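Local coordinates for protein mini spindles (Drosophila melanogaster, PDB 5VJC) that probably binds tubulin through HEAT-repeat TOG domains and promotes microtubule dynamics and the formation of the mitotic spindle, at residues 102-105 with 106-109; 118-121 with 122-126; 128-131 with 132-135; 235-238 with 239-243. All coordinates share one frame; numbering follows the deposited sequence.

From the N terminus, contact 1 comes first, at the turn from the loop after helix 89-99 into helix 105-124. Contact 2 lies at the other end of the same helix, its centre about 24 Å from that of contact 1, so the two mark where this helix starts and stops. Contact 3 opens the next helix, 131-142, and touches contact 2 where Leu129 packs on Leu122 and Phe119. Contact 4 stands apart, at the end of helix 224-241, with its centre about 38 Å from that of contact 1. All four are local and lie in series; none nests within or crosses another, and together they mark helix ends along the helical array.

Contact 1 of 4, residues 102-105 with 106-109; sequences DTNP and SVLI
Asn104 meets Val107 and Leu108 through two different oxygens, and hydrogen bonds carry most of this local contact. Its side-chain OD1 accepts from Val107 N at 3.1 Å; the donor lies in the amide plane on a lone pair, with an N-H...O angle of 150°. With chi1 at -164°, the amide is set beside the residue's own carbonyl carbon, where OD1 faces the start of the helix. Asparagine suits the place because its short side chain can stand in for the carbonyl that a preceding turn would have supplied. The main chain then takes over: Leu108 N bonds to Asn104 O at 3.1 Å, and Ile109 N to Pro105 O at 3.0 Å. The Leu108 side chain lies beside that same Asn104 carbonyl oxygen. Proline fits the first helical position well, since it has no N-H that would need an acceptor and its ring already holds phi near the helical value.

Apolar packing is lighter. Val107 CG2 rests 4.0 Å from Asn104 CB, the two side chains crossing at about a right angle. Asn104 and Val107 also lean on Phe64 of helix 64-77, and Leu108 reaches Val152 of helix 150-166. Together these features make a classic asparagine N-cap, here beginning helix 105-124 of a HEAT-repeat TOG domain.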
ATOM      1  N   ASP A 102       2.310  13.881  -3.747  1.00 51.45           N
ATOM      2  CA  ASP A 102       2.781  14.811  -4.765  1.00 55.44           C
ATOM      3  C   ASP A 102       2.340  14.311  -6.131  1.00 57.49           C
ATOM      4  O   ASP A 102       2.091  13.117  -6.320  1.00 55.97           O
ATOM      5  CB  ASP A 102       4.303  14.976  -4.697  1.00 60.95           C
ATOM      6  CG  ASP A 102       4.782  15.527  -3.342  1.00 55.82           C
ATOM      7  OD1 ASP A 102       3.945  15.987  -2.529  1.00 56.30           O
ATOM      8  OD2 ASP A 102       6.009  15.512  -3.102  1.00 50.00           O
ATOM      9  N   THR A 103       2.229  15.227  -7.085  1.00 64.10           N
ATOM     10  CA  THR A 103       1.628  14.896  -8.372  1.00 64.50           C
ATOM     11  C   THR A 103       2.650  14.527  -9.429  1.00 62.47           C
ATOM     12  O   THR A 103       2.347  14.581 -10.622  1.00 65.83           O
ATOM     13  CB  THR A 103       0.786  16.068  -8.934  1.00 67.21           C
ATOM     14  OG1 THR A 103       1.631  17.206  -9.131  1.00 69.17           O
ATOM     15  CG2 THR A 103      -0.347  16.438  -7.981  1.00 66.88           C
ATOM     16  N   ASN A 104       3.860  14.155  -9.025  1.00 46.20           N
ATOM     17  CA  ASN A 104       4.856  13.907 -10.053  1.00 42.62           C
ATOM     18  C   ASN A 104       5.015  12.426 -10.376  1.00 40.12           C
ATOM     19  O   ASN A 104       5.381  11.622  -9.514  1.00 35.76           O
ATOM     20  CB  ASN A 104       6.200  14.494  -9.654  1.00 46.14           C
ATOM     21  CG  ASN A 104       7.135  14.589 -10.826  1.00 42.65           C
ATOM     22  OD1 ASN A 104       7.810  13.623 -11.172  1.00 41.76           O
ATOM     23  ND2 ASN A 104       7.164  15.750 -11.468  1.00 46.46           N
ATOM     24  N   PRO A 105       4.711  12.061 -11.624  1.00 38.05           N
ATOM     25  CA  PRO A 105       4.796  10.676 -12.094  1.00 37.60           C
ATOM     26  C   PRO A 105       6.216  10.124 -12.065  1.00 33.73           C
ATOM     27  O   PRO A 105       6.381   8.934 -11.796  1.00 29.49           O
ATOM     28  CB  PRO A 105       4.278  10.761 -13.539  1.00 42.34           C
ATOM     29  CG  PRO A 105       3.451  12.013 -13.574  1.00 43.57           C
ATOM     30  CD  PRO A 105       4.128  12.960 -12.641  1.00 41.41           C
ATOM     31  N   SER A 106       7.218  10.956 -12.350  1.00 29.80           N
ATOM     32  CA  SER A 106       8.592  10.477 -12.324  1.00 32.61           C
ATOM     33  C   SER A 106       8.944  10.030 -10.904  1.00 26.00           C
ATOM     34  O   SER A 106       9.557   8.982 -10.706  1.00 26.26           O
ATOM     35  CB  SER A 106       9.573  11.558 -12.793  1.00 34.19           C
ATOM     36  OG  SER A 106       9.256  11.996 -14.102  1.00 48.25           O
ATOM     37  N   VAL A 107       8.541  10.827  -9.922  1.00 27.89           N
ATOM     38  CA  VAL A 107       8.876  10.524  -8.527  1.00 29.79           C
ATOM     39  C   VAL A 107       8.165   9.237  -8.098  1.00 24.11           C
ATOM     40  O   VAL A 107       8.750   8.382  -7.422  1.00 24.62           O
ATOM     41  CB  VAL A 107       8.505  11.696  -7.577  1.00 27.13           C
ATOM     42  CG1 VAL A 107       8.661  11.273  -6.130  1.00 25.10           C
ATOM     43  CG2 VAL A 107       9.376  12.916  -7.865  1.00 28.10           C
ATOM     44  N   LEU A 108       6.918   9.071  -8.528  1.00 25.60           N
ATOM     45  CA  LEU A 108       6.192   7.859  -8.179  1.00 24.87           C
ATOM     46  C   LEU A 108       6.855   6.620  -8.794  1.00 22.13           C
ATOM     47  O   LEU A 108       7.088   5.630  -8.097  1.00 24.39           O
ATOM     48  CB  LEU A 108       4.726   7.973  -8.592  1.00 28.30           C
ATOM     49  CG  LEU A 108       3.928   9.105  -7.944  1.00 32.00           C
ATOM     50  CD1 LEU A 108       2.531   9.210  -8.570  1.00 41.89           C
ATOM     51  CD2 LEU A 108       3.811   8.894  -6.456  1.00 35.45           C
ATOM     52  N   ILE A 109       7.207   6.673 -10.077  1.00 24.58           N
ATOM     53  CA  ILE A 109       7.770   5.495 -10.746  1.00 26.27           C
ATOM     54  C   ILE A 109       9.143   5.103 -10.193  1.00 25.64           C
ATOM     55  O   ILE A 109       9.432   3.929  -9.973  1.00 25.07           O
ATOM     56  CB  ILE A 109       7.879   5.707 -12.282  1.00 29.94           C
ATOM     57  CG1 ILE A 109       6.486   5.632 -12.930  1.00 30.37           C
ATOM     58  CG2 ILE A 109       8.789   4.638 -12.905  1.00 26.95           C
ATOM     59  CD1 ILE A 109       6.350   6.389 -14.256  1.00 25.03           C
TER

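Contact 2 of 4, residues 118-121 with 122-126; sequences VFQV and LIDEE
Gln120 O accepts from Asp124 N at 2.8 Å, one of the shortest bonds in the last turns of helix 105-124, and the side chains of the same two residues add a second link. Gln120 NE2 donates to Asp124 OD1 at 2.9 Å. The acceptor lies in the plane of the glutamine amide, yet NE2 comes to OD1 from above the carboxylate plane, 50° out of it, and the bond is bent. Gln120 gets there because its chain turns at chi2 (53°), which curls the amide along the helix surface. Glutamine and aspartate, long and short polar residues four apart, suit this outer side of the helix.

On the inner side, Leu122 CD1 sits over one face of the Phe119 ring, 4.1 Å from its centroid and 24° off the normal, a CH-pi contact displaced toward the rim. The same CD1 also touches Val118 CG1, at 4.2 Å. Nearer the solvent, the Val121 and Glu125 side chains lie side by side and point the same way, with Val121 CG1 4.1 Å from Glu125 CG. The helix ends in a Schellman motif at Glu126, whose phi is positive and whose N bonds to Ile123 O at 3.1 Å. Phe119 packs on Val163 and Val166 of helix 150-166 and on Leu93 of helix 89-99, while Val118 and Leu122 face Leu85 and Val86 of helix 82-87.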
ATOM      1  N   VAL A 118      14.042  -2.421  -2.140  1.00 24.18           N
ATOM      2  CA  VAL A 118      13.974  -2.480  -0.674  1.00 22.38           C
ATOM      3  C   VAL A 118      13.271  -3.738  -0.176  1.00 27.00           C
ATOM      4  O   VAL A 118      13.790  -4.438   0.691  1.00 23.12           O
ATOM      5  CB  VAL A 118      13.240  -1.253  -0.096  1.00 22.12           C
ATOM      6  CG1 VAL A 118      12.875  -1.470   1.379  1.00 20.84           C
ATOM      7  CG2 VAL A 118      14.102  -0.004  -0.255  1.00 21.79           C
ATOM      8  N   PHE A 119      12.091  -4.034  -0.718  1.00 24.61           N
ATOM      9  CA  PHE A 119      11.337  -5.163  -0.179  1.00 24.29           C
ATOM     10  C   PHE A 119      11.975  -6.496  -0.548  1.00 24.17           C
ATOM     11  O   PHE A 119      11.884  -7.445   0.227  1.00 24.92           O
ATOM     12  CB  PHE A 119       9.863  -5.083  -0.605  1.00 21.08           C
ATOM     13  CG  PHE A 119       9.065  -4.208   0.308  1.00 23.90           C
ATOM     14  CD1 PHE A 119       8.456  -4.735   1.432  1.00 24.02           C
ATOM     15  CD2 PHE A 119       9.018  -2.839   0.101  1.00 24.52           C
ATOM     16  CE1 PHE A 119       7.772  -3.922   2.324  1.00 20.89           C
ATOM     17  CE2 PHE A 119       8.325  -2.008   0.986  1.00 24.98           C
ATOM     18  CZ  PHE A 119       7.704  -2.554   2.098  1.00 21.72           C
ATOM     19  N   GLN A 120      12.679  -6.546  -1.680  1.00 29.40           N
ATOM     20  CA  GLN A 120      13.505  -7.711  -1.990  1.00 29.00           C
ATOM     21  C   GLN A 120      14.584  -7.945  -0.919  1.00 28.61           C
ATOM     22  O   GLN A 120      14.787  -9.082  -0.467  1.00 31.42           O
ATOM     23  CB  GLN A 120      14.169  -7.580  -3.364  1.00 29.44           C
ATOM     24  CG  GLN A 120      14.754  -8.927  -3.823  1.00 34.72           C
ATOM     25  CD  GLN A 120      13.708 -10.040  -3.775  1.00 36.94           C
ATOM     26  OE1 GLN A 120      12.650  -9.937  -4.406  1.00 37.93           O
ATOM     27  NE2 GLN A 120      13.987 -11.100  -3.012  1.00 34.44           N
ATOM     28  N   VAL A 121      15.262  -6.884  -0.501  1.00 27.27           N
ATOM     29  CA  VAL A 121      16.214  -6.987   0.619  1.00 28.41           C
ATOM     30  C   VAL A 121      15.529  -7.503   1.887  1.00 25.16           C
ATOM     31  O   VAL A 121      16.041  -8.413   2.557  1.00 30.34           O
ATOM     32  CB  VAL A 121      16.900  -5.633   0.905  1.00 30.99           C
ATOM     33  CG1 VAL A 121      17.668  -5.664   2.239  1.00 30.62           C
ATOM     34  CG2 VAL A 121      17.848  -5.299  -0.230  1.00 34.43           C
ATOM     35  N   LEU A 122      14.351  -6.975   2.201  1.00 23.39           N
ATOM     36  CA  LEU A 122      13.631  -7.430   3.399  1.00 26.49           C
ATOM     37  C   LEU A 122      13.266  -8.919   3.307  1.00 27.99           C
ATOM     38  O   LEU A 122      13.368  -9.671   4.288  1.00 27.18           O
ATOM     39  CB  LEU A 122      12.368  -6.597   3.612  1.00 20.73           C
ATOM     40  CG  LEU A 122      12.578  -5.081   3.699  1.00 23.84           C
ATOM     41  CD1 LEU A 122      11.258  -4.367   4.020  1.00 21.76           C
ATOM     42  CD2 LEU A 122      13.661  -4.734   4.720  1.00 23.46           C
ATOM     43  N   ILE A 123      12.837  -9.343   2.124  1.00 27.21           N
ATOM     44  CA  ILE A 123      12.508 -10.753   1.904  1.00 28.95           C
ATOM     45  C   ILE A 123      13.754 -11.631   2.040  1.00 26.48           C
ATOM     46  O   ILE A 123      13.725 -12.657   2.722  1.00 32.40           O
ATOM     47  CB  ILE A 123      11.859 -10.954   0.534  1.00 31.57           C
ATOM     48  CG1 ILE A 123      10.508 -10.215   0.506  1.00 26.85           C
ATOM     49  CG2 ILE A 123      11.720 -12.463   0.220  1.00 31.72           C
ATOM     50  CD1 ILE A 123       9.922 -10.024  -0.878  1.00 24.48           C
ATOM     51  N   ASP A 124      14.853 -11.188   1.438  1.00 29.30           N
ATOM     52  CA  ASP A 124      16.106 -11.942   1.441  1.00 33.42           C
ATOM     53  C   ASP A 124      16.684 -12.060   2.849  1.00 37.51           C
ATOM     54  O   ASP A 124      17.239 -13.100   3.223  1.00 37.37           O
ATOM     55  CB  ASP A 124      17.124 -11.284   0.504  1.00 34.56           C
ATOM     56  CG  ASP A 124      16.809 -11.528  -0.965  1.00 38.83           C
ATOM     57  OD1 ASP A 124      15.942 -12.370  -1.251  1.00 34.76           O
ATOM     58  OD2 ASP A 124      17.433 -10.882  -1.830  1.00 41.16           O
ATOM     59  N   GLU A 125      16.526 -10.997   3.630  1.00 31.63           N
ATOM     60  CA  GLU A 125      17.008 -10.964   5.002  1.00 33.89           C
ATOM     61  C   GLU A 125      15.987 -11.521   6.002  1.00 33.17           C
ATOM     62  O   GLU A 125      16.235 -11.530   7.205  1.00 34.88           O
ATOM     63  CB  GLU A 125      17.380  -9.529   5.388  1.00 35.53           C
ATOM     64  CG  GLU A 125      18.472  -8.913   4.523  1.00 40.56           C
ATOM     65  CD  GLU A 125      19.858  -9.491   4.791  1.00 54.27           C
ATOM     66  OE1 GLU A 125      20.042 -10.173   5.829  1.00 51.62           O
ATOM     67  OE2 GLU A 125      20.768  -9.250   3.961  1.00 55.82           O
ATOM     68  N   GLU A 126      14.845 -11.982   5.497  1.00 28.55           N
ATOM     69  CA  GLU A 126      13.768 -12.520   6.331  1.00 27.62           C
ATOM     70  C   GLU A 126      13.322 -11.497   7.385  1.00 31.17           C
ATOM     71  O   GLU A 126      12.990 -11.840   8.518  1.00 27.78           O
ATOM     72  CB  GLU A 126      14.196 -13.838   7.001  1.00 33.72           C
ATOM     73  CG  GLU A 126      14.680 -14.877   5.999  1.00 34.60           C
ATOM     74  CD  GLU A 126      14.874 -16.247   6.618  1.00 48.16           C
ATOM     75  OE1 GLU A 126      15.955 -16.482   7.191  1.00 43.84           O
ATOM     76  OE2 GLU A 126      13.944 -17.085   6.528  1.00 48.28           O
TER

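Contact 3 of 4, residues 128-131 with 132-135; sequences ILAE and NEGS
Glu133 folds back over Ala130, and most of its side chain lies against that residue. CB lies 3.6 Å from Ala130 O, and CG passes 4.1 Å from Ala130 CB. With chi1 at -72° and the chain extended beyond CG, the carboxylate is carried back past the start of the helix. CD keeps to the Ala130 methyl group, and OE1 accepts from Ala130 N at 2.9 Å, met on its anti side, 26° out of the carboxylate plane. Tyr127 OH is hydrogen-bonded to the same OE1, and Lys14 makes a salt bridge to OE2. The buried acid is thus gripped at both oxygens, which would be expected to favour its charged form.

The backbone follows with regular helical bonds: Gly134 N to Ala130 O at 3.1 Å and Ser135 N to Glu131 O at 3.0 Å. Leu129 CD1 packs 3.8 Å from Gly134 CA; glycine, having no side chain, offers the leucine a bare stretch of main chain. On the outer side, the Glu131 chain bends at chi2 and brings OE2 within 2.9 Å of Ser135 OG. The Ser135 hydroxyl is hydrogen-bonded to Tyr175 OH.

A glutamate at the third helical position reaching back to the N-cap N-H is one half of a capping box. Alanine at the N-cap has no polar side chain to supply the other half, so helix 131-142 begins with this one-sided version.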
ATOM      1  N   ILE A 128      10.729  -9.007   9.104  1.00 30.85           N
ATOM      2  CA  ILE A 128       9.302  -8.932   9.369  1.00 28.65           C
ATOM      3  C   ILE A 128       8.936  -7.487   9.695  1.00 29.80           C
ATOM      4  O   ILE A 128       9.494  -6.937  10.645  1.00 27.24           O
ATOM      5  CB  ILE A 128       8.949  -9.835  10.569  1.00 31.68           C
ATOM      6  CG1 ILE A 128       9.147 -11.290  10.180  1.00 45.84           C
ATOM      7  CG2 ILE A 128       7.531  -9.596  11.052  1.00 37.25           C
ATOM      8  CD1 ILE A 128       8.385 -11.647   8.972  1.00 36.03           C
ATOM      9  N   LEU A 129       8.051  -6.853   8.923  1.00 24.82           N
ATOM     10  CA  LEU A 129       7.691  -5.463   9.213  1.00 26.06           C
ATOM     11  C   LEU A 129       7.079  -5.311  10.599  1.00 26.91           C
ATOM     12  O   LEU A 129       6.227  -6.113  11.018  1.00 25.00           O
ATOM     13  CB  LEU A 129       6.694  -4.882   8.202  1.00 25.75           C
ATOM     14  CG  LEU A 129       6.973  -4.586   6.728  1.00 29.83           C
ATOM     15  CD1 LEU A 129       5.830  -3.733   6.161  1.00 21.73           C
ATOM     16  CD2 LEU A 129       8.299  -3.890   6.514  1.00 27.31           C
ATOM     17  N   ALA A 130       7.511  -4.274  11.310  1.00 25.49           N
ATOM     18  CA  ALA A 130       6.816  -3.869  12.520  1.00 25.43           C
ATOM     19  C   ALA A 130       5.377  -3.504  12.157  1.00 23.88           C
ATOM     20  O   ALA A 130       5.108  -3.055  11.031  1.00 21.09           O
ATOM     21  CB  ALA A 130       7.519  -2.681  13.170  1.00 28.66           C
ATOM     22  N   GLU A 131       4.454  -3.708  13.096  1.00 24.91           N
ATOM     23  CA  GLU A 131       3.069  -3.266  12.939  1.00 24.93           C
ATOM     24  C   GLU A 131       3.003  -1.785  12.478  1.00 26.88           C
ATOM     25  O   GLU A 131       2.226  -1.423  11.579  1.00 20.60           O
ATOM     26  CB  GLU A 131       2.301  -3.463  14.249  1.00 27.61           C
ATOM     27  CG  GLU A 131       0.906  -2.911  14.224  1.00 37.10           C
ATOM     28  CD  GLU A 131       0.060  -3.586  13.164  1.00 45.55           C
ATOM     29  OE1 GLU A 131       0.040  -4.837  13.165  1.00 40.09           O
ATOM     30  OE2 GLU A 131      -0.554  -2.873  12.319  1.00 41.92           O
ATOM     31  N   ASN A 132       3.863  -0.956  13.054  1.00 21.17           N
ATOM     32  CA  ASN A 132       3.882   0.472  12.728  1.00 24.00           C
ATOM     33  C   ASN A 132       4.372   0.738  11.314  1.00 24.54           C
ATOM     34  O   ASN A 132       3.875   1.633  10.660  1.00 21.36           O
ATOM     35  CB  ASN A 132       4.764   1.229  13.713  1.00 23.49           C
ATOM     36  CG  ASN A 132       4.397   0.932  15.144  1.00 30.12           C
ATOM     37  OD1 ASN A 132       4.527  -0.212  15.621  1.00 26.60           O
ATOM     38  ND2 ASN A 132       3.918   1.953  15.841  1.00 27.81           N
ATOM     39  N   GLU A 133       5.351  -0.040  10.851  1.00 21.62           N
ATOM     40  CA  GLU A 133       5.853   0.148   9.494  1.00 21.01           C
ATOM     41  C   GLU A 133       4.760  -0.172   8.466  1.00 19.80           C
ATOM     42  O   GLU A 133       4.475   0.649   7.590  1.00 20.33           O
ATOM     43  CB  GLU A 133       7.106  -0.692   9.256  1.00 22.22           C
ATOM     44  CG  GLU A 133       8.318  -0.128  10.010  1.00 20.20           C
ATOM     45  CD  GLU A 133       9.489  -1.076  10.091  1.00 23.72           C
ATOM     46  OE1 GLU A 133       9.282  -2.312  10.104  1.00 24.71           O
ATOM     47  OE2 GLU A 133      10.633  -0.576  10.160  1.00 26.39           O
ATOM     48  N   GLY A 134       4.142  -1.342   8.581  1.00 20.96           N
ATOM     49  CA  GLY A 134       2.999  -1.701   7.749  1.00 23.28           C
ATOM     50  C   GLY A 134       1.871  -0.671   7.767  1.00 23.75           C
ATOM     51  O   GLY A 134       1.396  -0.224   6.716  1.00 21.93           O
ATOM     52  N   SER A 135       1.428  -0.298   8.965  1.00 21.15           N
ATOM     53  CA  SER A 135       0.319   0.645   9.123  1.00 22.60           C
ATOM     54  C   SER A 135       0.615   2.029   8.562  1.00 18.54           C
ATOM     55  O   SER A 135      -0.270   2.698   8.059  1.00 21.18           O
ATOM     56  CB  SER A 135      -0.049   0.788  10.605  1.00 27.91           C
ATOM     57  OG  SER A 135      -0.845  -0.304  10.990  1.00 40.81           O
TER

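Contact 4 of 4, residues 235-238 with 239-243; sequences VQVF and FLSGE
The C-terminal end of helix 224-241 closes at Gly242, whose positive phi of 69° ends the helical path and suits glycine. As the last turn opens, two carbonyl oxygens each serve two donors. Phe238 O takes Gly242 N at 2.7 Å and Ser241 N at 3.2 Å, both from the same face of its carbonyl plane. At Val237 O, Ser241 OG turns back along the helix and adds a side-chain donor at 3.0 Å, on the face opposite Leu240 N. Leu240 N makes only a weak bond to Gln236 O, whereas one residue earlier Phe239 N still bonds to Val235 O in the regular helical way.

The two phenylalanines do different work. Phe239 lies alongside Val235 and suits the place because its CE2 and CZ pack on a valine methyl, CE2 being 3.6 Å from Val235 CG1. Val235 O lies over one face of the ring, offset toward the rim. One turn along, Gln236 NE2 comes within 3.5 Å of Leu240 CG, the two side chains crossing at a slant, and Gln236 rests on Thr196 and Glu200.

Val237 packs on Ile199 of helix 185-202 and Met248 of helix 245-248, and Phe238 reaches Ile264 of helix 254-264, so this turn ties helix 224-241 to three others. Phe238 has CG opposite its own N (chi1 179°), which sends the ring along the chain past Gly242, with CE1 3.5 Å from Gly242 C. At its edge, in the ring plane, stands Glu243 OE1, 3.9 Å from Phe238 CE1, its carboxylate turned 87° to the ring.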
ATOM      1  N   VAL A 235     -17.456 -13.971  -8.709  1.00 33.98           N
ATOM      2  CA  VAL A 235     -17.299 -15.219  -9.451  1.00 42.23           C
ATOM      3  C   VAL A 235     -16.176 -16.079  -8.852  1.00 42.38           C
ATOM      4  O   VAL A 235     -16.337 -17.280  -8.634  1.00 39.11           O
ATOM      5  CB  VAL A 235     -17.000 -14.955 -10.947  1.00 41.64           C
ATOM      6  CG1 VAL A 235     -16.405 -16.191 -11.607  1.00 47.82           C
ATOM      7  CG2 VAL A 235     -18.262 -14.511 -11.675  1.00 46.57           C
ATOM      8  N   GLN A 236     -15.045 -15.446  -8.566  1.00 40.76           N
ATOM      9  CA  GLN A 236     -13.926 -16.146  -7.961  1.00 36.70           C
ATOM     10  C   GLN A 236     -14.331 -16.668  -6.599  1.00 37.91           C
ATOM     11  O   GLN A 236     -13.971 -17.798  -6.212  1.00 38.62           O
ATOM     12  CB  GLN A 236     -12.709 -15.223  -7.864  1.00 37.52           C
ATOM     13  CG  GLN A 236     -11.564 -15.793  -7.080  1.00 32.41           C
ATOM     14  CD  GLN A 236     -10.987 -17.050  -7.715  1.00 42.71           C
ATOM     15  OE1 GLN A 236     -10.476 -17.018  -8.833  1.00 41.28           O
ATOM     16  NE2 GLN A 236     -11.085 -18.166  -7.004  1.00 35.36           N
ATOM     17  N   VAL A 237     -15.102 -15.868  -5.868  1.00 32.26           N
ATOM     18  CA  VAL A 237     -15.618 -16.335  -4.591  1.00 36.34           C
ATOM     19  C   VAL A 237     -16.519 -17.556  -4.838  1.00 39.85           C
ATOM     20  O   VAL A 237     -16.501 -18.512  -4.056  1.00 43.40           O
ATOM     21  CB  VAL A 237     -16.389 -15.232  -3.836  1.00 38.58           C
ATOM     22  CG1 VAL A 237     -17.047 -15.791  -2.608  1.00 32.71           C
ATOM     23  CG2 VAL A 237     -15.446 -14.092  -3.440  1.00 36.78           C
ATOM     24  N   PHE A 238     -17.269 -17.543  -5.942  1.00 35.73           N
ATOM     25  CA  PHE A 238     -18.187 -18.648  -6.224  1.00 43.46           C
ATOM     26  C   PHE A 238     -17.435 -19.968  -6.460  1.00 37.23           C
ATOM     27  O   PHE A 238     -17.841 -21.012  -5.956  1.00 46.16           O
ATOM     28  CB  PHE A 238     -19.079 -18.328  -7.426  1.00 42.04           C
ATOM     29  CG  PHE A 238     -20.024 -19.446  -7.787  1.00 54.03           C
ATOM     30  CD1 PHE A 238     -21.002 -19.866  -6.885  1.00 52.99           C
ATOM     31  CD2 PHE A 238     -19.933 -20.086  -9.016  1.00 54.13           C
ATOM     32  CE1 PHE A 238     -21.877 -20.898  -7.208  1.00 56.99           C
ATOM     33  CE2 PHE A 238     -20.801 -21.122  -9.339  1.00 59.53           C
ATOM     34  CZ  PHE A 238     -21.775 -21.524  -8.432  1.00 56.65           C
ATOM     35  N   PHE A 239     -16.333 -19.897  -7.207  1.00 43.94           N
ATOM     36  CA  PHE A 239     -15.482 -21.052  -7.497  1.00 41.94           C
ATOM     37  C   PHE A 239     -14.894 -21.702  -6.256  1.00 43.17           C
ATOM     38  O   PHE A 239     -14.530 -22.880  -6.282  1.00 43.61           O
ATOM     39  CB  PHE A 239     -14.334 -20.649  -8.426  1.00 45.09           C
ATOM     40  CG  PHE A 239     -14.763 -20.291  -9.824  1.00 44.57           C
ATOM     41  CD1 PHE A 239     -15.914 -20.820 -10.375  1.00 47.57           C
ATOM     42  CD2 PHE A 239     -13.995 -19.437 -10.595  1.00 43.57           C
ATOM     43  CE1 PHE A 239     -16.300 -20.485 -11.665  1.00 45.15           C
ATOM     44  CE2 PHE A 239     -14.372 -19.102 -11.884  1.00 46.85           C
ATOM     45  CZ  PHE A 239     -15.526 -19.628 -12.421  1.00 46.42           C
ATOM     46  N   LEU A 240     -14.774 -20.948  -5.170  1.00 37.84           N
ATOM     47  CA  LEU A 240     -14.164 -21.487  -3.965  1.00 42.08           C
ATOM     48  C   LEU A 240     -15.193 -21.818  -2.912  1.00 43.18           C
ATOM     49  O   LEU A 240     -14.893 -22.531  -1.959  1.00 43.09           O
ATOM     50  CB  LEU A 240     -13.139 -20.509  -3.379  1.00 35.53           C
ATOM     51  CG  LEU A 240     -11.923 -20.182  -4.252  1.00 38.74           C
ATOM     52  CD1 LEU A 240     -11.047 -19.143  -3.538  1.00 34.55           C
ATOM     53  CD2 LEU A 240     -11.127 -21.459  -4.561  1.00 31.86           C
ATOM     54  N   SER A 241     -16.407 -21.299  -3.079  1.00 49.35           N
ATOM     55  CA  SER A 241     -17.377 -21.337  -1.984  1.00 51.44           C
ATOM     56  C   SER A 241     -18.691 -21.994  -2.380  1.00 51.21           C
ATOM     57  O   SER A 241     -19.472 -22.393  -1.518  1.00 55.43           O
ATOM     58  CB  SER A 241     -17.652 -19.926  -1.465  1.00 49.06           C
ATOM     59  OG  SER A 241     -16.442 -19.245  -1.172  1.00 50.53           O
ATOM     60  N   GLY A 242     -18.937 -22.096  -3.679  1.00 45.07           N
ATOM     61  CA  GLY A 242     -20.134 -22.756  -4.167  1.00 54.23           C
ATOM     62  C   GLY A 242     -21.398 -21.970  -3.864  1.00 59.64           C
ATOM     63  O   GLY A 242     -21.346 -20.764  -3.611  1.00 54.16           O
ATOM     64  N   GLU A 243     -22.537 -22.660  -3.872  1.00 62.52           N
ATOM     65  CA  GLU A 243     -23.842 -22.004  -3.805  1.00 65.08           C
ATOM     66  C   GLU A 243     -24.068 -21.239  -2.497  1.00 59.71           C
ATOM     67  O   GLU A 243     -25.012 -20.453  -2.393  1.00 60.55           O
ATOM     68  CB  GLU A 243     -24.959 -23.036  -4.012  1.00 69.52           C
ATOM     69  CG  GLU A 243     -26.079 -22.561  -4.939  1.00 75.14           C
ATOM     70  CD  GLU A 243     -25.732 -22.713  -6.415  1.00 77.47           C
ATOM     71  OE1 GLU A 243     -24.801 -23.488  -6.736  1.00 75.54           O
ATOM     72  OE2 GLU A 243     -26.389 -22.047  -7.250  1.00 81.58           O
TER